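Local coordinates for protein 3-alpha-hydroxysteroid dehydrogenase (Pseudomonas sp., PDB 2DKN) that catalyses the reversible NAD-dependent oxidation of the 3-alpha-hydroxyl group of steroids, as a Rossmann-fold short-chain dehydrogenase, at residues 77-82 against 147-152; 106-111 against 226-231. One frame throughout, in Å; residues are numbered along the deposited sequence.

Contact 1: residues 77-82 against 147-152; sequences ANSGLV and GQTHLA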
ATOM      1  N   ALA A  77     -27.879  -8.873  -0.320  1.00  9.87           N
ATOM      2  CA  ALA A  77     -29.337  -8.776  -0.421  1.00 10.64           C
ATOM      3  C   ALA A  77     -29.803  -7.566  -1.223  1.00 11.74           C
ATOM      4  O   ALA A  77     -30.681  -7.662  -2.100  1.00 12.11           O
ATOM      5  CB  ALA A  77     -29.953  -8.743   0.991  1.00  9.55           C
ATOM      6  N   ASN A  78     -29.204  -6.417  -0.936  1.00  9.80           N
ATOM      7  CA  ASN A  78     -29.558  -5.185  -1.629  1.00 10.84           C
ATOM      8  C   ASN A  78     -28.468  -4.139  -1.426  1.00  9.96           C
ATOM      9  O   ASN A  78     -27.557  -4.341  -0.632  1.00  9.72           O
ATOM     10  CB  ASN A  78     -30.932  -4.657  -1.167  1.00 11.61           C
ATOM     11  CG  ASN A  78     -31.058  -4.561   0.362  1.00 13.27           C
ATOM     12  OD1 ASN A  78     -31.886  -5.247   0.995  1.00 14.61           O
ATOM     13  ND2 ASN A  78     -30.246  -3.730   0.952  1.00 12.12           N
ATOM     14  N   SER A  79     -28.565  -3.029  -2.151  1.00 10.51           N
ATOM     15  CA  SER A  79     -27.577  -1.950  -2.050  1.00  9.23           C
ATOM     16  C   SER A  79     -27.527  -1.333  -0.664  1.00  9.29           C
ATOM     17  O   SER A  79     -26.461  -0.929  -0.202  1.00  8.48           O
ATOM     18  CB  SER A  79     -27.889  -0.879  -3.090  1.00 10.03           C
ATOM     19  OG  SER A  79     -27.621  -1.396  -4.381  1.00 10.17           O
ATOM     20  N   GLY A  80     -28.677  -1.242   0.004  1.00  9.26           N
ATOM     21  CA  GLY A  80     -28.732  -0.675   1.357  1.00  8.33           C
ATOM     22  C   GLY A  80     -27.880  -1.479   2.326  1.00  9.19           C
ATOM     23  O   GLY A  80     -27.184  -0.912   3.185  1.00  7.47           O
ATOM     24  N   LEU A  81     -27.907  -2.801   2.176  1.00  8.53           N
ATOM     25  CA  LEU A  81     -27.174  -3.662   3.097  1.00  8.47           C
ATOM     26  C   LEU A  81     -25.663  -3.462   2.906  1.00  7.85           C
ATOM     27  O   LEU A  81     -24.911  -3.421   3.876  1.00  6.76           O
ATOM     28  CB  LEU A  81     -27.561  -5.136   2.872  1.00  8.72           C
ATOM     29  CG  LEU A  81     -26.784  -6.159   3.703  1.00 10.52           C
ATOM     30  CD1 LEU A  81     -27.030  -5.917   5.201  1.00 11.73           C
ATOM     31  CD2 LEU A  81     -27.189  -7.589   3.293  1.00 10.48           C
ATOM     32  N   VAL A  82     -25.247  -3.339   1.647  1.00  7.11           N
ATOM     33  CA  VAL A  82     -23.838  -3.113   1.286  1.00  6.96           C
ATOM     34  C   VAL A  82     -23.293  -1.868   2.010  1.00  7.85           C
ATOM     35  O   VAL A  82     -22.229  -1.913   2.659  1.00  8.20           O
ATOM     36  CB  VAL A  82     -23.671  -2.984  -0.253  1.00  8.03           C
ATOM     37  CG1 VAL A  82     -22.238  -2.613  -0.613  1.00  6.87           C
ATOM     38  CG2 VAL A  82     -24.086  -4.292  -0.948  1.00  7.13           C
ATOM     39  N   GLY A 147     -29.648   1.898  -7.398  1.00 19.56           N
ATOM     40  CA  GLY A 147     -30.109   0.655  -8.022  1.00 20.50           C
ATOM     41  C   GLY A 147     -29.262  -0.579  -8.305  1.00 20.49           C
ATOM     42  O   GLY A 147     -29.781  -1.604  -8.770  1.00 19.83           O
ATOM     43  N   GLN A 148     -27.960  -0.505  -8.059  1.00 18.83           N
ATOM     44  CA  GLN A 148     -27.104  -1.628  -8.415  1.00 17.83           C
ATOM     45  C   GLN A 148     -26.082  -1.902  -7.337  1.00 15.45           C
ATOM     46  O   GLN A 148     -25.369  -0.998  -6.924  1.00 13.33           O
ATOM     47  CB  GLN A 148     -26.402  -1.360  -9.734  1.00 20.48           C
ATOM     48  CG  GLN A 148     -27.362  -1.284 -10.915  1.00 23.21           C
ATOM     49  CD  GLN A 148     -26.645  -1.016 -12.203  1.00 25.75           C
ATOM     50  OE1 GLN A 148     -26.838   0.024 -12.838  1.00 27.37           O
ATOM     51  NE2 GLN A 148     -25.785  -1.947 -12.596  1.00 26.35           N
ATOM     52  N   THR A 149     -25.994  -3.151  -6.900  1.00 14.31           N
ATOM     53  CA  THR A 149     -25.106  -3.461  -5.784  1.00 12.93           C
ATOM     54  C   THR A 149     -23.644  -3.117  -6.069  1.00 12.62           C
ATOM     55  O   THR A 149     -22.913  -2.749  -5.143  1.00 11.07           O
ATOM     56  CB  THR A 149     -25.202  -4.927  -5.352  1.00 12.87           C
ATOM     57  OG1 THR A 149     -24.972  -5.752  -6.492  1.00 13.44           O
ATOM     58  CG2 THR A 149     -26.582  -5.235  -4.757  1.00 14.11           C
ATOM     59  N   HIS A 150     -23.203  -3.233  -7.328  1.00 11.61           N
ATOM     60  CA  HIS A 150     -21.805  -2.910  -7.620  1.00 10.69           C
ATOM     61  C   HIS A 150     -21.470  -1.442  -7.360  1.00  9.57           C
ATOM     62  O   HIS A 150     -20.326  -1.119  -7.056  1.00  8.20           O
ATOM     63  CB  HIS A 150     -21.368  -3.364  -9.024  1.00 12.18           C
ATOM     64  CG  HIS A 150     -21.665  -2.387 -10.122  1.00 14.19           C
ATOM     65  ND1 HIS A 150     -22.859  -2.384 -10.815  1.00 15.35           N
ATOM     66  CD2 HIS A 150     -20.896  -1.425 -10.696  1.00 14.77           C
ATOM     67  CE1 HIS A 150     -22.830  -1.434 -11.737  1.00 15.16           C
ATOM     68  NE2 HIS A 150     -21.651  -0.837 -11.686  1.00 16.54           N
ATOM     69  N   LEU A 151     -22.460  -0.568  -7.520  1.00  9.06           N
ATOM     70  CA  LEU A 151     -22.274   0.857  -7.281  1.00  9.82           C
ATOM     71  C   LEU A 151     -22.258   1.105  -5.795  1.00  8.58           C
ATOM     72  O   LEU A 151     -21.489   1.932  -5.319  1.00  8.80           O
ATOM     73  CB  LEU A 151     -23.368   1.695  -7.926  1.00 11.72           C
ATOM     74  CG  LEU A 151     -23.276   1.630  -9.457  1.00 13.54           C
ATOM     75  CD1 LEU A 151     -24.499   2.267 -10.124  1.00 15.32           C
ATOM     76  CD2 LEU A 151     -22.003   2.268  -9.929  1.00 13.29           C
ATOM     77  N   ALA A 152     -23.099   0.385  -5.056  1.00  8.14           N
ATOM     78  CA  ALA A 152     -23.049   0.473  -3.598  1.00  8.15           C
ATOM     79  C   ALA A 152     -21.732  -0.091  -3.065  1.00  7.81           C
ATOM     80  O   ALA A 152     -21.199   0.407  -2.067  1.00  8.31           O
ATOM     81  CB  ALA A 152     -24.232  -0.262  -2.961  1.00  7.76           C
TER
HETATM   82  O   HOH W   1     -26.595   1.159  -5.634  1.00 11.35           O
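With its chi1 of -70°, Ser79 places OG beside its own backbone N and sends it across to the backbone of Gln148, at the N-cap of the opposing helix. On the other side, a chi1 of 54° tucks Thr149 OG1 between its backbone N and carbonyl carbon and leaves CG2 anti to the latter. This methyl lies against the backbone around Ser79 N, 3.9 Å away, while OG1 hydrogen-bonds outside the pair, with Val74 O. The backbones come closest here, the CA atoms of Ser79 and Thr149 being 4.7 Å apart.

One turn on, Ala152 meets Ser79 and Val82. Ala152 CB points across the interface and fits between them, 3.7 Å from Ser79 CB and 3.6 Å from Ser79 O. Val82 CG1 lies against the same residue, 3.9 Å from Ala152 CB and 3.5 Å from Ala152 O.

Water 1 bridges the two segments: it sits 3.0 Å from Ser79 OG and donates to Gln148 O at 2.8 Å. That carbonyl also accepts the backbone N-H groups of Leu151 and Ala152, so three donors converge on it at the first turn of helix 149-166. Glu144 of helix 136-146 accepts from Gly80 N, bringing a carboxylate to the start of helix 79-102, where the helix end would probably favour its charged form.

Joined here are the N-terminal ends of two helices flanking the Rossmann sheet, the second of which continues into the Tyr-X-X-X-Lys motif of the family. The chemistry implies a close, largely apolar fit of small side chains, with a single water bridging serine to backbone.

Contact 2: residues 106-111 against 226-231; sequences QPAAVI and FLLGPQ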
ATOM      1  N   GLN A 106       1.291   0.816  21.405  1.00 12.94           N
ATOM      2  CA  GLN A 106       1.576   0.946  19.965  1.00 13.01           C
ATOM      3  C   GLN A 106       0.330   0.564  19.151  1.00 10.73           C
ATOM      4  O   GLN A 106       0.402  -0.250  18.228  1.00  9.55           O
ATOM      5  CB  GLN A 106       2.745   0.041  19.557  1.00 14.91           C
ATOM      6  CG  GLN A 106       4.049   0.307  20.295  1.00 17.40           C
ATOM      7  CD  GLN A 106       5.162  -0.618  19.828  1.00 18.25           C
ATOM      8  OE1 GLN A 106       6.075  -0.182  19.143  1.00 21.98           O
ATOM      9  NE2 GLN A 106       5.076  -1.907  20.178  1.00 19.71           N
ATOM     10  N   PRO A 107      -0.819   1.162  19.488  1.00  9.35           N
ATOM     11  CA  PRO A 107      -2.063   0.665  18.903  1.00  7.63           C
ATOM     12  C   PRO A 107      -2.219   1.071  17.438  1.00  7.96           C
ATOM     13  O   PRO A 107      -1.715   2.135  17.011  1.00  6.53           O
ATOM     14  CB  PRO A 107      -3.139   1.357  19.726  1.00  7.97           C
ATOM     15  CG  PRO A 107      -2.486   2.674  20.184  1.00  7.87           C
ATOM     16  CD  PRO A 107      -1.023   2.307  20.393  1.00  8.65           C
ATOM     17  N   ALA A 108      -2.953   0.256  16.691  1.00  6.57           N
ATOM     18  CA  ALA A 108      -3.107   0.524  15.266  1.00  6.75           C
ATOM     19  C   ALA A 108      -4.384  -0.145  14.797  1.00  6.97           C
ATOM     20  O   ALA A 108      -4.813  -1.140  15.372  1.00  7.00           O
ATOM     21  CB  ALA A 108      -1.925  -0.051  14.516  1.00  5.24           C
ATOM     22  N   ALA A 109      -4.968   0.405  13.737  1.00  7.18           N
ATOM     23  CA  ALA A 109      -6.192  -0.154  13.165  1.00  6.80           C
ATOM     24  C   ALA A 109      -6.031  -0.260  11.648  1.00  5.23           C
ATOM     25  O   ALA A 109      -5.275   0.506  11.036  1.00  4.58           O
ATOM     26  CB  ALA A 109      -7.410   0.709  13.536  1.00  5.93           C
ATOM     27  N   VAL A 110      -6.711  -1.241  11.049  1.00  5.22           N
ATOM     28  CA  VAL A 110      -6.713  -1.393   9.592  1.00  3.91           C
ATOM     29  C   VAL A 110      -8.138  -1.622   9.096  1.00  5.63           C
ATOM     30  O   VAL A 110      -8.900  -2.434   9.670  1.00  6.00           O
ATOM     31  CB  VAL A 110      -5.801  -2.569   9.106  1.00  3.39           C
ATOM     32  CG1 VAL A 110      -5.804  -2.683   7.581  1.00  2.79           C
ATOM     33  CG2 VAL A 110      -4.351  -2.359   9.582  1.00  4.13           C
ATOM     34  N   ILE A 111      -8.493  -0.873   8.052  1.00  4.61           N
ATOM     35  CA  ILE A 111      -9.751  -1.105   7.353  1.00  5.53           C
ATOM     36  C   ILE A 111      -9.437  -1.902   6.099  1.00  4.93           C
ATOM     37  O   ILE A 111      -8.489  -1.578   5.373  1.00  5.27           O
ATOM     38  CB  ILE A 111     -10.389   0.224   6.958  1.00  6.24           C
ATOM     39  CG1 ILE A 111     -10.774   1.016   8.218  1.00  7.47           C
ATOM     40  CG2 ILE A 111     -11.624   0.024   6.040  1.00  6.68           C
ATOM     41  CD1 ILE A 111     -11.178   2.467   7.881  1.00  8.34           C
ATOM     42  N   PHE A 226       1.322  -6.637   8.992  1.00  6.30           N
ATOM     43  CA  PHE A 226       2.428  -5.683   8.902  1.00  7.25           C
ATOM     44  C   PHE A 226       1.993  -4.287   9.344  1.00  7.03           C
ATOM     45  O   PHE A 226       2.690  -3.632  10.126  1.00  7.16           O
ATOM     46  CB  PHE A 226       3.041  -5.639   7.497  1.00  6.59           C
ATOM     47  CG  PHE A 226       3.946  -4.452   7.282  1.00  7.83           C
ATOM     48  CD1 PHE A 226       3.536  -3.400   6.451  1.00  8.70           C
ATOM     49  CD2 PHE A 226       5.204  -4.393   7.894  1.00  9.25           C
ATOM     50  CE1 PHE A 226       4.357  -2.277   6.230  1.00  8.60           C
ATOM     51  CE2 PHE A 226       6.044  -3.273   7.677  1.00  8.92           C
ATOM     52  CZ  PHE A 226       5.606  -2.216   6.849  1.00  8.24           C
ATOM     53  N   LEU A 227       0.870  -3.815   8.807  1.00  5.59           N
ATOM     54  CA  LEU A 227       0.393  -2.465   9.118  1.00  6.34           C
ATOM     55  C   LEU A 227      -0.026  -2.329  10.571  1.00  5.86           C
ATOM     56  O   LEU A 227       0.029  -1.235  11.131  1.00  6.66           O
ATOM     57  CB  LEU A 227      -0.740  -2.041   8.174  1.00  5.24           C
ATOM     58  CG  LEU A 227      -0.318  -1.878   6.698  1.00  6.36           C
ATOM     59  CD1 LEU A 227      -1.560  -1.684   5.856  1.00  5.38           C
ATOM     60  CD2 LEU A 227       0.616  -0.676   6.545  1.00  7.10           C
ATOM     61  N   LEU A 228      -0.427  -3.436  11.191  1.00  6.93           N
ATOM     62  CA  LEU A 228      -0.783  -3.423  12.621  1.00  7.55           C
ATOM     63  C   LEU A 228       0.409  -3.267  13.549  1.00  7.78           C
ATOM     64  O   LEU A 228       0.276  -2.758  14.699  1.00  6.70           O
ATOM     65  CB  LEU A 228      -1.470  -4.742  12.978  1.00  8.06           C
ATOM     66  CG  LEU A 228      -2.964  -4.858  13.292  1.00 12.16           C
ATOM     67  CD1 LEU A 228      -3.869  -3.697  12.924  1.00 10.78           C
ATOM     68  CD2 LEU A 228      -3.534  -6.221  12.920  1.00  9.44           C
ATOM     69  N   GLY A 229       1.534  -3.776  13.058  1.00  7.82           N
ATOM     70  CA  GLY A 229       2.744  -3.961  13.883  1.00  8.81           C
ATOM     71  C   GLY A 229       3.717  -2.803  13.963  1.00  9.22           C
ATOM     72  O   GLY A 229       3.550  -1.802  13.274  1.00  7.91           O
ATOM     73  N   PRO A 230       4.743  -2.940  14.821  1.00 11.68           N
ATOM     74  CA  PRO A 230       5.690  -1.860  15.124  1.00 12.29           C
ATOM     75  C   PRO A 230       6.664  -1.554  13.985  1.00 12.48           C
ATOM     76  O   PRO A 230       7.343  -0.520  14.003  1.00 13.37           O
ATOM     77  CB  PRO A 230       6.446  -2.394  16.349  1.00 13.84           C
ATOM     78  CG  PRO A 230       6.374  -3.895  16.205  1.00 14.60           C
ATOM     79  CD  PRO A 230       5.010  -4.162  15.606  1.00 13.02           C
ATOM     80  N   GLN A 231       6.749  -2.442  13.007  1.00 10.53           N
ATOM     81  CA  GLN A 231       7.582  -2.190  11.834  1.00 12.09           C
ATOM     82  C   GLN A 231       6.867  -1.249  10.842  1.00 10.99           C
ATOM     83  O   GLN A 231       7.425  -0.860   9.813  1.00 10.48           O
ATOM     84  CB  GLN A 231       7.958  -3.510  11.171  1.00 14.15           C
ATOM     85  CG  GLN A 231       9.074  -4.257  11.916  1.00 18.42           C
ATOM     86  CD  GLN A 231       8.645  -4.889  13.246  1.00 20.94           C
ATOM     87  OE1 GLN A 231       7.725  -5.705  13.295  1.00 23.96           O
ATOM     88  NE2 GLN A 231       9.340  -4.534  14.325  1.00 22.36           N
TER
HETATM   89  O   HOH W   2       1.850  -1.433  16.346  1.00 21.15           O
HETATM   90  O   HOH W   3      -2.431   0.368  10.624  1.00  5.88           O
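Pro230 CB lies off the plane of the Gln106 amide, displaced past its O and N end, 3.6 Å from Gln106 OE1; the two side chains cross obliquely. Farther into the chain the contact turns apolar. Val110 sends CG2 into the angle between two leucines, 3.6 Å from Leu228 CD1 and 3.9 Å from Leu227 CB. Leu228 gets there with near-eclipsed torsions (chi1 -109°, chi2 15°), which makes the placement of its CD1, and with it the contact to Val110 CG2, less secure than the rest. Ala108 CB packs on the helix end itself, 3.5 Å from Leu228 O.

Two waters bridge the backbones by donating to a carbonyl on each side. Water 2 joins Gln106 O (2.7 Å) to Leu228 O (2.6 Å), and water 3 joins Ala109 O to Leu227 O, which also accepts from Arg177. The last carbonyls of the helix thus find donors as the chain leaves it at Gly229. Phe226 stacks on Phe226 of the second subunit.

The short runs 106-110 and 227-230 point in nearly opposite directions. Helix 217-228 also touches strand 177-183, the helix-on-sheet packing of the Rossmann fold in short-chain dehydrogenases.

From the N terminus, the chain first reaches 77-82 at the start of helix 79-102, which leads into strand 108-112 and so to 106-111. It then passes through helices 126-133 and 136-146 to 147-152, where contact 1 closes its loop. Contact 2 closes later, when helix 217-228 ends in 226-231. The segments alternate, so the two loops cross. Contact 1 ties together two helices on one face of the parallel sheet; contact 2 fastens a helix to an interior strand from the other face. Their centres are about 30 Å apart, on opposite sides of the chain's centre, and they do not touch.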